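Local structure of Sodium/sialic acid symporter SiaT (Proteus mirabilis, 5NV9) at residues I62-I67 with G314-F319; A71-W76 with F310-I315. The protein couples uptake of the sialic acid N-acetylneuraminic acid to the sodium gradient, carrying it across the bacterial inner membrane by a LeuT-fold symport mechanism. All blocks are in the same frame, centred on the assembly; numbering follows the deposited sequence.

Interaction 1: I62-I67 with G314-F319. With SLB (N-acetyl-beta-neuraminic acid), chain D.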
loop_
_atom_site.group_PDB
_atom_site.type_symbol
_atom_site.label_atom_id
_atom_site.label_comp_id
_atom_site.label_asym_id
_atom_site.label_seq_id
_atom_site.Cartn_x
_atom_site.Cartn_y
_atom_site.Cartn_z
ATOM N N ILE A 62 5.880 3.961 -4.826
ATOM C CA ILE A 62 4.868 4.474 -5.733
ATOM C C ILE A 62 4.501 5.934 -5.370
ATOM O O ILE A 62 4.567 6.819 -6.220
ATOM C CB ILE A 62 3.572 3.595 -5.677
ATOM C CG1 ILE A 62 3.807 2.225 -6.290
ATOM C CG2 ILE A 62 2.394 4.282 -6.370
ATOM C CD1 ILE A 62 2.711 1.252 -5.989
ATOM N N THR A 63 4.117 6.176 -4.121
ATOM C CA THR A 63 3.819 7.529 -3.670
ATOM C C THR A 63 5.095 8.377 -3.723
ATOM O O THR A 63 5.076 9.538 -4.201
ATOM C CB THR A 63 3.247 7.553 -2.210
ATOM O OG1 THR A 63 1.854 7.220 -2.201
ATOM C CG2 THR A 63 3.464 8.921 -1.508
ATOM N N PHE A 64 6.213 7.800 -3.250
ATOM C CA PHE A 64 7.432 8.596 -3.007
ATOM C C PHE A 64 7.929 9.209 -4.318
ATOM O O PHE A 64 8.287 10.396 -4.339
ATOM C CB PHE A 64 8.533 7.756 -2.353
ATOM C CG PHE A 64 9.589 8.567 -1.601
ATOM C CD1 PHE A 64 10.498 9.379 -2.274
ATOM C CD2 PHE A 64 9.701 8.469 -0.223
ATOM C CE1 PHE A 64 11.454 10.136 -1.561
ATOM C CE2 PHE A 64 10.678 9.191 0.510
ATOM C CZ PHE A 64 11.564 10.014 -0.155
HETATM N N MSE A 65 7.946 8.413 -5.385
HETATM C CA MSE A 65 8.374 8.850 -6.721
HETATM C C MSE A 65 7.286 9.460 -7.572
HETATM O O MSE A 65 7.570 10.426 -8.271
HETATM C CB MSE A 65 8.981 7.714 -7.564
HETATM C CG MSE A 65 10.474 7.988 -7.835
HETATM SE SE MSE A 65 11.442 7.845 -6.132
HETATM C CE MSE A 65 10.941 5.989 -5.713
ATOM N N SER A 66 6.063 8.902 -7.562
ATOM C CA SER A 66 5.009 9.334 -8.459
ATOM C C SER A 66 4.301 10.599 -8.083
ATOM O O SER A 66 3.858 11.308 -8.961
ATOM C CB SER A 66 3.879 8.288 -8.542
ATOM O OG SER A 66 4.407 7.188 -9.188
ATOM N N ILE A 67 4.091 10.821 -6.799
ATOM C CA ILE A 67 3.279 11.960 -6.395
ATOM C C ILE A 67 4.048 13.250 -6.720
ATOM O O ILE A 67 3.468 14.152 -7.365
ATOM C CB ILE A 67 2.780 11.928 -4.941
ATOM C CG1 ILE A 67 1.577 10.978 -4.726
ATOM C CG2 ILE A 67 2.415 13.333 -4.488
ATOM C CD1 ILE A 67 0.430 11.109 -5.713
ATOM N N GLY A 314 12.096 10.808 -13.212
ATOM C CA GLY A 314 13.439 10.796 -12.611
ATOM C C GLY A 314 13.916 12.126 -12.029
ATOM O O GLY A 314 15.052 12.236 -11.594
ATOM N N ILE A 315 13.064 13.152 -12.044
ATOM C CA ILE A 315 13.474 14.496 -11.609
ATOM C C ILE A 315 13.717 14.547 -10.116
ATOM O O ILE A 315 14.726 15.101 -9.693
ATOM C CB ILE A 315 12.504 15.627 -12.070
ATOM C CG1 ILE A 315 12.720 15.913 -13.551
ATOM C CG2 ILE A 315 12.770 16.965 -11.396
ATOM C CD1 ILE A 315 11.530 16.632 -14.179
ATOM N N LEU A 316 12.852 13.948 -9.309
ATOM C CA LEU A 316 13.153 13.861 -7.899
ATOM C C LEU A 316 14.497 13.179 -7.593
ATOM O O LEU A 316 15.342 13.771 -6.907
ATOM C CB LEU A 316 12.007 13.267 -7.088
ATOM C CG LEU A 316 12.313 12.966 -5.610
ATOM C CD1 LEU A 316 12.881 14.181 -4.832
ATOM C CD2 LEU A 316 11.068 12.409 -4.931
ATOM N N PRO A 317 14.709 11.935 -8.063
ATOM C CA PRO A 317 16.012 11.319 -7.784
ATOM C C PRO A 317 17.206 12.078 -8.340
ATOM O O PRO A 317 18.292 12.028 -7.752
ATOM C CB PRO A 317 15.938 9.954 -8.470
ATOM C CG PRO A 317 14.556 9.807 -9.034
ATOM C CD PRO A 317 13.726 10.969 -8.583
ATOM N N LEU A 318 17.020 12.702 -9.501
ATOM C CA LEU A 318 18.025 13.569 -10.077
ATOM C C LEU A 318 18.409 14.670 -9.145
ATOM O O LEU A 318 19.613 14.864 -8.905
ATOM C CB LEU A 318 17.527 14.195 -11.382
ATOM C CG LEU A 318 18.633 15.065 -12.013
ATOM C CD1 LEU A 318 19.734 14.154 -12.535
ATOM C CD2 LEU A 318 18.093 15.970 -13.104
ATOM N N PHE A 319 17.417 15.408 -8.634
ATOM C CA PHE A 319 17.680 16.425 -7.613
ATOM C C PHE A 319 18.395 15.899 -6.366
ATOM O O PHE A 319 19.342 16.520 -5.882
ATOM C CB PHE A 319 16.412 17.137 -7.185
ATOM C CG PHE A 319 16.637 18.254 -6.206
ATOM C CD1 PHE A 319 16.705 18.011 -4.842
ATOM C CD2 PHE A 319 16.785 19.559 -6.635
ATOM C CE1 PHE A 319 16.925 19.049 -3.942
ATOM C CE2 PHE A 319 16.999 20.612 -5.730
ATOM C CZ PHE A 319 17.059 20.356 -4.395
HETATM C C1 SLB D . 1.438 3.707 -2.380
HETATM C C2 SLB D . -0.021 4.017 -2.186
HETATM C C3 SLB D . -0.644 4.314 -3.530
HETATM C C4 SLB D . -2.087 4.852 -3.409
HETATM C C5 SLB D . -1.981 6.119 -2.561
HETATM C C6 SLB D . -1.344 5.786 -1.196
HETATM C C7 SLB D . -1.164 6.989 -0.260
HETATM C C8 SLB D . -0.518 6.590 1.041
HETATM C C9 SLB D . -0.492 7.751 2.034
HETATM C C10 SLB D . -3.596 7.975 -2.753
HETATM C C11 SLB D . -4.863 8.517 -2.146
HETATM N N5 SLB D . -3.303 6.729 -2.355
HETATM O O1A SLB D . 2.278 4.664 -2.265
HETATM O O1B SLB D . 1.765 2.502 -2.702
HETATM O O2 SLB D . -0.714 2.908 -1.545
HETATM O O4 SLB D . -2.645 5.183 -4.728
HETATM O O6 SLB D . -0.052 5.215 -1.384
HETATM O O7 SLB D . -0.308 7.971 -0.853
HETATM O O8 SLB D . -1.213 5.486 1.611
HETATM O O9 SLB D . -1.823 8.154 2.444
HETATM O O10 SLB D . -2.867 8.646 -3.503
#

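Interaction 2: A71-W76 with F310-I315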
loop_
_atom_site.group_PDB
_atom_site.type_symbol
_atom_site.label_atom_id
_atom_site.label_comp_id
_atom_site.label_asym_id
_atom_site.label_seq_id
_atom_site.Cartn_x
_atom_site.Cartn_y
_atom_site.Cartn_z
ATOM N N ALA A 71 2.829 16.182 -9.267
ATOM C CA ALA A 71 2.628 17.627 -8.978
ATOM C C ALA A 71 3.484 18.472 -9.936
ATOM O O ALA A 71 3.087 19.557 -10.335
ATOM C CB ALA A 71 2.988 17.940 -7.551
ATOM N N TYR A 72 4.712 17.986 -10.207
ATOM C CA TYR A 72 5.637 18.574 -11.201
ATOM C C TYR A 72 4.982 18.798 -12.616
ATOM O O TYR A 72 5.000 19.940 -13.147
ATOM C CB TYR A 72 6.893 17.711 -11.338
ATOM C CG TYR A 72 7.936 18.360 -12.236
ATOM C CD1 TYR A 72 7.831 18.273 -13.612
ATOM C CD2 TYR A 72 8.996 19.075 -11.715
ATOM C CE1 TYR A 72 8.747 18.871 -14.443
ATOM C CE2 TYR A 72 9.955 19.625 -12.550
ATOM C CZ TYR A 72 9.800 19.530 -13.905
ATOM O OH TYR A 72 10.671 20.116 -14.757
ATOM N N THR A 73 4.408 17.716 -13.189
ATOM C CA THR A 73 3.784 17.752 -14.487
ATOM C C THR A 73 2.339 18.292 -14.511
ATOM O O THR A 73 1.853 18.697 -15.551
ATOM C CB THR A 73 3.758 16.350 -15.107
ATOM O OG1 THR A 73 2.968 15.510 -14.266
ATOM C CG2 THR A 73 5.161 15.799 -15.192
ATOM N N SER A 74 1.630 18.267 -13.398
ATOM C CA SER A 74 0.229 18.710 -13.420
ATOM C C SER A 74 -0.127 19.531 -12.201
ATOM O O SER A 74 0.156 20.716 -12.163
ATOM C CB SER A 74 -0.745 17.510 -13.588
ATOM O OG SER A 74 -0.616 16.667 -12.465
ATOM N N ASP A 75 -0.825 18.924 -11.238
ATOM C CA ASP A 75 -1.352 19.685 -10.166
ATOM C C ASP A 75 -1.479 18.877 -8.852
ATOM O O ASP A 75 -0.937 17.760 -8.719
ATOM C CB ASP A 75 -2.673 20.261 -10.643
ATOM C CG ASP A 75 -3.664 19.181 -11.097
ATOM O OD1 ASP A 75 -3.939 18.235 -10.328
ATOM O OD2 ASP A 75 -4.238 19.301 -12.190
ATOM N N TRP A 76 -2.170 19.438 -7.866
ATOM C CA TRP A 76 -2.370 18.758 -6.588
ATOM C C TRP A 76 -3.715 18.072 -6.505
ATOM O O TRP A 76 -4.053 17.613 -5.429
ATOM C CB TRP A 76 -2.312 19.749 -5.436
ATOM C CG TRP A 76 -0.959 20.262 -5.061
ATOM C CD1 TRP A 76 0.068 20.570 -5.896
ATOM C CD2 TRP A 76 -0.535 20.592 -3.755
ATOM N NE1 TRP A 76 1.143 21.015 -5.174
ATOM C CE2 TRP A 76 0.804 21.023 -3.849
ATOM C CE3 TRP A 76 -1.143 20.502 -2.483
ATOM C CZ2 TRP A 76 1.537 21.442 -2.741
ATOM C CZ3 TRP A 76 -0.405 20.883 -1.378
ATOM C CH2 TRP A 76 0.947 21.325 -1.509
ATOM N N PHE A 310 14.417 14.431 -20.802
ATOM C CA PHE A 310 14.537 13.745 -19.516
ATOM C C PHE A 310 13.148 13.258 -19.014
ATOM O O PHE A 310 12.219 14.057 -18.947
ATOM C CB PHE A 310 15.202 14.658 -18.482
ATOM C CG PHE A 310 15.675 13.926 -17.252
ATOM C CD1 PHE A 310 16.796 13.122 -17.311
ATOM C CD2 PHE A 310 14.957 13.988 -16.065
ATOM C CE1 PHE A 310 17.216 12.416 -16.200
ATOM C CE2 PHE A 310 15.370 13.280 -14.952
ATOM C CZ PHE A 310 16.498 12.486 -15.022
ATOM N N ASN A 311 12.998 11.969 -18.695
ATOM C CA ASN A 311 11.741 11.449 -18.110
ATOM C C ASN A 311 11.408 12.143 -16.777
ATOM O O ASN A 311 12.250 12.155 -15.859
ATOM C CB ASN A 311 11.816 9.948 -17.862
ATOM C CG ASN A 311 10.450 9.347 -17.523
ATOM O OD1 ASN A 311 9.841 9.634 -16.482
ATOM N ND2 ASN A 311 9.951 8.518 -18.420
ATOM N N THR A 312 10.194 12.701 -16.659
ATOM C CA THR A 312 9.826 13.486 -15.454
ATOM C C THR A 312 9.715 12.639 -14.167
ATOM O O THR A 312 9.768 13.174 -13.029
ATOM C CB THR A 312 8.612 14.415 -15.649
ATOM O OG1 THR A 312 7.436 13.682 -15.986
ATOM C CG2 THR A 312 8.869 15.400 -16.730
ATOM N N GLY A 313 9.619 11.325 -14.320
ATOM C CA GLY A 313 9.671 10.446 -13.163
ATOM C C GLY A 313 11.039 10.382 -12.513
ATOM O O GLY A 313 11.148 9.995 -11.356
ATOM N N GLY A 314 12.096 10.808 -13.212
ATOM C CA GLY A 314 13.439 10.796 -12.611
ATOM C C GLY A 314 13.916 12.126 -12.029
ATOM O O GLY A 314 15.052 12.236 -11.594
ATOM N N ILE A 315 13.064 13.152 -12.044
ATOM C CA ILE A 315 13.474 14.496 -11.609
ATOM C C ILE A 315 13.717 14.547 -10.116
ATOM O O ILE A 315 14.726 15.101 -9.693
ATOM C CB ILE A 315 12.504 15.627 -12.070
ATOM C CG1 ILE A 315 12.720 15.913 -13.551
ATOM C CG2 ILE A 315 12.770 16.965 -11.396
ATOM C CD1 ILE A 315 11.530 16.632 -14.179
#

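Interaction 1: I62-I67 with G314-F319
Leu316 reaches across from helix 315-323 to helix 61-73 and sets one methyl, CD2, against Phe64. That methyl meets two parts of the residue: the backbone carbonyl, with CD2 3.5 Å from Phe64 O, and the ring, with CD2 4.1 Å from Phe64 CD1. It approaches the ring obliquely, and the two side chains cross at about a right angle. Leu316 has CG trans to the backbone nitrogen (chi1 172°), which carries the branch away from its own helix toward helix 61-73. Beside this pair lies Met65, present as selenomethionine, whose CG is 4.5 Å from Pro317 CD, a looser apolar touch. Met65 also packs on Ala146 of helix 118-151 and Ile336 of helix 328-361.

The contact is buried, and neighbouring helices close it in: the Phe64 ring makes a T-shaped (edge-to-face) contact with Phe288 and touches Ala339, a ligand of a sodium ion, while Pro317 rests on Phe150 of helix 118-151. Thr63, next to Phe64, turns its hydroxyl to the substrate. Thr63 OG1 accepts a bond from O7 of N-acetyl-beta-neuraminic acid at 2.7 Å and lies 2.6 Å from carboxylate oxygen O1A, to which Thr63 N gives a weak bond.

The contact between the two segments is van der Waals in kind, without directed polar bonds. Phe64 O, buried here, has no polar partner; the Leu316 methyl covers it without satisfying it, probably at a small energetic cost.

Interaction 2: A71-W76 with F310-I315
Tyr72 presents one face of its ring to Ile315, whose terminal methyl CD1 sits over it in a CH-pi contact. The methyl is 3.7 Å from the ring centroid and 24° off the normal, displaced toward the rim, where its closest approach is the 3.4 Å from Ile315 CD1 to Tyr72 CZ. The side chains cross at about a right angle: the isoleucine points its end into the ring instead of lying along it. Tyr72 has CG trans to its backbone nitrogen (chi1 -174°), which carries the ring out toward the 310-315 loop. The other isoleucine branch also reaches the ring, Ile315 CG2 lying 4.0 Å from Tyr72 CE2.

Thr312 comes to the same ring obliquely, its CG2 being 4.2 Å from Tyr72 CE1. It also meets Thr73, the two threonines approaching aslant. Here a methyl faces a hydroxyl oxygen, Thr73 CG2 lying 3.2 Å from Thr312 OG1, a close van der Waals contact. Thr73 OG1 is hydrogen-bonded to Ala69 O, one turn back, and with chi1 62° CG2 lies anti to the carbonyl carbon and faces Thr312. That methyl also lies in the plane of the Tyr72 ring, at its edge.

The loop is shaped by Asn311, whose OD1 accepts from Gly313 N at 2.8 Å, in the carbonyl plane. Leu306 touches both Tyr72 and Ile315, and Leu295 of helix 267-301 adds to the packing round the tyrosine. Ile315 is buried and Thr73 exposed, consistent with a contact at the periplasmic rim of the fold. It joins the C-terminal end of helix 61-73 to an Asx turn leading through a short 3-10 segment into helix 315-323.

How the interactions relate
Interactions 1 and 2 lie on the periplasmic side of the transporter, their centres about 8 Å apart. Each pairs helix 61-73 with the region that leads into helix 315-323, and they share Gly314 and Ile315. The order of the partners is reversed along the chain: moving from 62-67 to 71-76 along helix 61-73 takes the partner back from 314-319 to 310-315. Met65 CG and Gly313 O, 4.1 Å apart, help bridge the two contacts. Both lie on helix 61-73 of the outward-open LeuT fold, interaction 1 at the turn that carries Thr63 of the sialic acid site and interaction 2 at its C-terminal end, away from the annotated substrate and sodium sites.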